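PDB 3NRF: ApaG protein from Pseudomonas aeruginosa, which is of unknown function but is probably made with a signal peptide, and belongs to the DUF4354 family. Local coordinates for residues Asn47-Phe60 / Ala92-Cys105. Residues are numbered along the deposited sequence; the frame is centred on the assembly and turned at random. Where two conformers were deposited one is given.
Sequences NSCLVAQSAAGQSF and AVYGASLVRLSDRC
Strands 49-53 and 98-102 run antiparallel, 4.7 Å between axes, with Val51 and Arg100 exchanging both backbone hydrogen bonds at 2.9 Å (Val51 N to Arg100 O and Arg100 N to Val51 O). Cys49 and Ser102 form a second such pair, and from the Cys49 side of that pair the disulfide from Cys49 SG to Cys105 SG (2.0 Å, chi3 -91°) ties the C-terminal tail back onto strand 49-53. Ser102 OG accepts from Arg104 N, an ST turn between the strand and Cys105. On the same face the amide of Gln53, carried out on an extended chain, brings OE1 close to Arg100 CD in the conformers described; Arg100 NH2 makes a salt bridge with Asp23 of the second subunit. Strand 98-102 is an edge strand, within this chain, of an antiparallel sheet, and Ser97 and Leu98 both face Gln53 in a classic beta bulge. On the other face Leu50 CD2 meets Leu101 CD2 at 3.8 Å, while strand 7-21 packs against Val99 and Leu101. Beyond the bulge, the 3-10 segment 92-95 lays Val93 CA over the Phe60 ring, 3.8 Å from its centroid and 11° off the normal, and Ala96 CB touches both Phe60 CD2 and Ala52 CB.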
loop_
_atom_site.group_PDB
_atom_site.type_symbol
_atom_site.label_atom_id
_atom_site.label_comp_id
_atom_site.label_asym_id
_atom_site.label_seq_id
_atom_site.Cartn_x
_atom_site.Cartn_y
_atom_site.Cartn_z
ATOM N N ASN B 47 25.625 10.562 -20.847
ATOM C CA ASN B 47 24.554 11.420 -21.368
ATOM C C ASN B 47 23.151 10.868 -21.141
ATOM O O ASN B 47 22.217 11.273 -21.818
ATOM C CB ASN B 47 24.816 11.676 -22.853
ATOM C CG ASN B 47 26.134 12.376 -23.077
ATOM O OD1 ASN B 47 26.527 13.255 -22.294
ATOM N ND2 ASN B 47 26.831 11.990 -24.138
ATOM N N SER B 48 23.017 9.980 -20.155
ATOM C CA SER B 48 21.756 9.308 -19.838
ATOM C C SER B 48 21.256 9.620 -18.411
ATOM O O SER B 48 22.011 10.032 -17.528
ATOM C CB SER B 48 21.933 7.797 -19.921
ATOM O OG SER B 48 22.361 7.380 -21.209
ATOM N N CYS B 49 19.966 9.404 -18.192
ATOM C CA CYS B 49 19.354 9.602 -16.872
ATOM C C CYS B 49 18.197 8.639 -16.725
ATOM O O CYS B 49 17.660 8.162 -17.733
ATOM C CB CYS B 49 18.797 11.028 -16.689
ATOM S SG CYS B 49 17.740 11.615 -18.095
ATOM N N LEU B 50 17.865 8.342 -15.470
ATOM C CA LEU B 50 16.698 7.546 -15.145
ATOM C C LEU B 50 15.438 8.418 -15.172
ATOM O O LEU B 50 15.398 9.560 -14.646
ATOM C CB LEU B 50 16.838 6.893 -13.756
ATOM C CG LEU B 50 17.885 5.799 -13.686
ATOM C CD1 LEU B 50 18.118 5.401 -12.190
ATOM C CD2 LEU B 50 17.538 4.601 -14.526
ATOM N N VAL B 51 14.431 7.862 -15.820
ATOM C CA VAL B 51 13.117 8.489 -15.849
ATOM C C VAL B 51 12.022 7.515 -15.497
ATOM O O VAL B 51 12.073 6.357 -15.856
ATOM C CB VAL B 51 12.817 9.151 -17.198
ATOM C CG1 VAL B 51 13.745 10.302 -17.391
ATOM C CG2 VAL B 51 12.920 8.157 -18.330
ATOM N N ALA B 52 11.051 8.001 -14.749
ATOM C CA ALA B 52 9.870 7.219 -14.409
ATOM C C ALA B 52 8.772 7.678 -15.342
ATOM O O ALA B 52 8.666 8.876 -15.640
ATOM C CB ALA B 52 9.481 7.386 -12.925
ATOM N N GLN B 53 7.885 6.770 -15.731
ATOM C CA GLN B 53 6.885 7.068 -16.719
ATOM C C GLN B 53 5.577 6.339 -16.407
ATOM O O GLN B 53 5.604 5.202 -15.894
ATOM C CB GLN B 53 7.434 6.606 -18.067
ATOM C CG GLN B 53 6.695 7.140 -19.261
ATOM C CD GLN B 53 7.311 6.686 -20.576
ATOM O OE1 GLN B 53 7.774 5.553 -20.708
ATOM N NE2 GLN B 53 7.340 7.588 -21.537
ATOM N N SER B 54 4.463 6.970 -16.749
ATOM C CA SER B 54 3.185 6.298 -16.651
ATOM C C SER B 54 2.826 5.711 -18.020
ATOM O O SER B 54 3.485 5.938 -19.060
ATOM C CB SER B 54 2.118 7.324 -16.253
ATOM O OG SER B 54 1.893 8.243 -17.272
ATOM N N ALA B 55 1.764 4.923 -18.023
ATOM C CA ALA B 55 1.210 4.338 -19.243
ATOM C C ALA B 55 0.880 5.356 -20.329
ATOM O O ALA B 55 1.043 5.088 -21.536
ATOM C CB ALA B 55 -0.054 3.557 -18.888
ATOM N N ALA B 56 0.411 6.524 -19.921
ATOM C CA ALA B 56 0.082 7.563 -20.847
ATOM C C ALA B 56 1.283 8.266 -21.460
ATOM O O ALA B 56 1.102 9.169 -22.263
ATOM C CB ALA B 56 -0.811 8.606 -20.170
ATOM N N GLY B 57 2.491 7.932 -20.989
ATOM C CA GLY B 57 3.706 8.534 -21.515
ATOM C C GLY B 57 4.154 9.787 -20.767
ATOM O O GLY B 57 4.999 10.522 -21.242
ATOM N N GLN B 58 3.543 10.080 -19.627
ATOM C CA GLN B 58 3.970 11.211 -18.823
ATOM C C GLN B 58 5.252 10.810 -18.090
ATOM O O GLN B 58 5.308 9.710 -17.543
ATOM C CB GLN B 58 2.895 11.544 -17.753
ATOM C CG GLN B 58 3.207 12.842 -16.990
ATOM C CD GLN B 58 2.160 13.246 -15.970
ATOM O OE1 GLN B 58 1.172 12.534 -15.707
ATOM N NE2 GLN B 58 2.401 14.372 -15.349
ATOM N N SER B 59 6.267 11.695 -18.081
ATOM C CA SER B 59 7.542 11.489 -17.436
ATOM C C SER B 59 7.549 12.226 -16.106
ATOM O O SER B 59 6.901 13.260 -15.980
ATOM C CB SER B 59 8.674 12.090 -18.276
ATOM O OG SER B 59 8.572 11.681 -19.628
ATOM N N PHE B 60 8.291 11.704 -15.162
ATOM C CA PHE B 60 8.452 12.301 -13.848
ATOM C C PHE B 60 9.918 12.550 -13.565
ATOM O O PHE B 60 10.780 11.664 -13.784
ATOM C CB PHE B 60 7.792 11.418 -12.780
ATOM C CG PHE B 60 6.367 11.132 -13.089
ATOM C CD1 PHE B 60 5.373 12.101 -12.877
ATOM C CD2 PHE B 60 5.987 9.925 -13.646
ATOM C CE1 PHE B 60 4.081 11.890 -13.261
ATOM C CE2 PHE B 60 4.646 9.719 -14.016
ATOM C CZ PHE B 60 3.708 10.705 -13.781
ATOM N N ALA B 92 0.241 12.301 -9.693
ATOM C CA ALA B 92 0.517 11.517 -10.935
ATOM C C ALA B 92 1.698 10.575 -10.827
ATOM O O ALA B 92 1.667 9.478 -11.451
ATOM C CB ALA B 92 0.689 12.430 -12.144
ATOM N N VAL B 93 2.701 10.935 -10.026
ATOM C CA VAL B 93 3.852 10.065 -9.898
ATOM C C VAL B 93 3.502 8.711 -9.323
ATOM O O VAL B 93 4.235 7.741 -9.518
ATOM C CB VAL B 93 4.990 10.734 -9.145
ATOM C CG1 VAL B 93 4.653 10.845 -7.614
ATOM C CG2 VAL B 93 6.301 10.048 -9.365
ATOM N N TYR B 94 2.383 8.633 -8.588
ATOM C CA TYR B 94 1.959 7.351 -8.036
ATOM C C TYR B 94 1.538 6.378 -9.077
ATOM O O TYR B 94 1.515 5.134 -8.798
ATOM C CB TYR B 94 0.864 7.592 -7.001
ATOM C CG TYR B 94 1.405 8.407 -5.854
ATOM C CD1 TYR B 94 2.711 8.249 -5.376
ATOM C CD2 TYR B 94 0.608 9.324 -5.184
ATOM C CE1 TYR B 94 3.205 8.994 -4.379
ATOM C CE2 TYR B 94 1.103 10.052 -4.100
ATOM C CZ TYR B 94 2.418 9.891 -3.696
ATOM O OH TYR B 94 2.842 10.656 -2.604
ATOM N N GLY B 95 1.204 6.915 -10.251
ATOM C CA GLY B 95 0.884 6.127 -11.433
ATOM C C GLY B 95 2.111 5.759 -12.277
ATOM O O GLY B 95 1.927 5.174 -13.349
ATOM N N ALA B 96 3.316 6.146 -11.839
ATOM C CA ALA B 96 4.574 5.770 -12.545
ATOM C C ALA B 96 4.680 4.236 -12.425
ATOM O O ALA B 96 4.629 3.684 -11.323
ATOM C CB ALA B 96 5.757 6.420 -11.948
ATOM N N SER B 97 4.839 3.577 -13.545
ATOM C CA SER B 97 4.824 2.124 -13.585
ATOM C C SER B 97 5.976 1.566 -14.411
ATOM O O SER B 97 6.027 0.395 -14.737
ATOM C CB SER B 97 3.495 1.646 -14.142
ATOM O OG SER B 97 3.242 2.104 -15.467
ATOM N N LEU B 98 6.914 2.430 -14.747
ATOM C CA LEU B 98 8.080 2.067 -15.558
ATOM C C LEU B 98 9.224 2.985 -15.206
ATOM O O LEU B 98 9.002 4.193 -15.060
ATOM C CB LEU B 98 7.753 2.193 -17.044
ATOM C CG LEU B 98 8.831 1.752 -18.012
ATOM C CD1 LEU B 98 9.159 0.258 -17.845
ATOM C CD2 LEU B 98 8.348 2.068 -19.424
ATOM N N VAL B 99 10.407 2.424 -15.006
ATOM C CA VAL B 99 11.657 3.161 -14.884
ATOM C C VAL B 99 12.495 2.741 -16.097
ATOM O O VAL B 99 12.709 1.550 -16.405
ATOM C CB VAL B 99 12.400 2.934 -13.561
ATOM C CG1 VAL B 99 13.649 3.753 -13.524
ATOM C CG2 VAL B 99 11.468 3.332 -12.410
ATOM N N ARG B 100 12.980 3.737 -16.807
ATOM C CA ARG B 100 13.787 3.488 -17.983
ATOM C C ARG B 100 14.897 4.524 -18.118
ATOM O O ARG B 100 14.970 5.515 -17.359
ATOM C CB ARG B 100 12.906 3.391 -19.261
ATOM C CG ARG B 100 11.913 4.521 -19.539
ATOM C CD ARG B 100 11.133 4.258 -20.865
ATOM N NE ARG B 100 12.014 4.289 -22.023
ATOM C CZ ARG B 100 11.718 3.877 -23.264
ATOM N NH1 ARG B 100 10.529 3.339 -23.566
ATOM N NH2 ARG B 100 12.646 3.987 -24.207
ATOM N N LEU B 101 15.776 4.272 -19.069
ATOM C CA LEU B 101 16.854 5.202 -19.357
ATOM C C LEU B 101 16.397 6.131 -20.505
ATOM O O LEU B 101 15.582 5.746 -21.353
ATOM C CB LEU B 101 18.103 4.463 -19.732
ATOM C CG LEU B 101 18.897 3.821 -18.596
ATOM C CD1 LEU B 101 19.951 2.923 -19.224
ATOM C CD2 LEU B 101 19.576 4.859 -17.680
ATOM N N SER B 102 16.903 7.369 -20.471
ATOM C CA SER B 102 16.602 8.387 -21.473
ATOM C C SER B 102 17.860 9.221 -21.650
ATOM O O SER B 102 18.710 9.300 -20.749
ATOM C CB SER B 102 15.501 9.324 -20.992
ATOM O OG SER B 102 15.281 10.362 -21.962
ATOM N N ASP B 103 17.954 9.875 -22.793
ATOM C CA ASP B 103 19.001 10.850 -23.012
ATOM C C ASP B 103 18.421 12.276 -22.965
ATOM O O ASP B 103 19.112 13.247 -23.309
ATOM C CB ASP B 103 19.764 10.595 -24.311
ATOM C CG ASP B 103 18.929 10.852 -25.574
ATOM O OD1 ASP B 103 17.682 10.977 -25.439
ATOM O OD2 ASP B 103 19.546 10.930 -26.649
ATOM N N ARG B 104 17.191 12.436 -22.507
ATOM C CA ARG B 104 16.521 13.758 -22.418
ATOM C C ARG B 104 16.529 14.139 -20.954
ATOM O O ARG B 104 15.598 13.847 -20.228
ATOM C CB ARG B 104 15.120 13.670 -22.979
ATOM C CG ARG B 104 15.126 13.259 -24.470
ATOM C CD ARG B 104 13.747 13.346 -25.165
ATOM N NE ARG B 104 13.354 14.747 -25.398
ATOM C CZ ARG B 104 13.865 15.498 -26.370
ATOM N NH1 ARG B 104 14.745 14.987 -27.202
ATOM N NH2 ARG B 104 13.478 16.769 -26.524
ATOM N N CYS B 105 17.622 14.782 -20.562
ATOM C CA CYS B 105 17.932 15.047 -19.163
ATOM C C CYS B 105 18.208 16.529 -18.872
ATOM O O CYS B 105 18.372 16.908 -17.707
ATOM C CB CYS B 105 19.188 14.227 -18.825
ATOM S SG CYS B 105 19.118 12.451 -19.346
HETATM O O HOH W 1 21.544 13.720 -22.498
HETATM O O HOH W 2 8.254 3.906 -22.901
HETATM O O HOH W 3 0.914 3.892 -15.516
#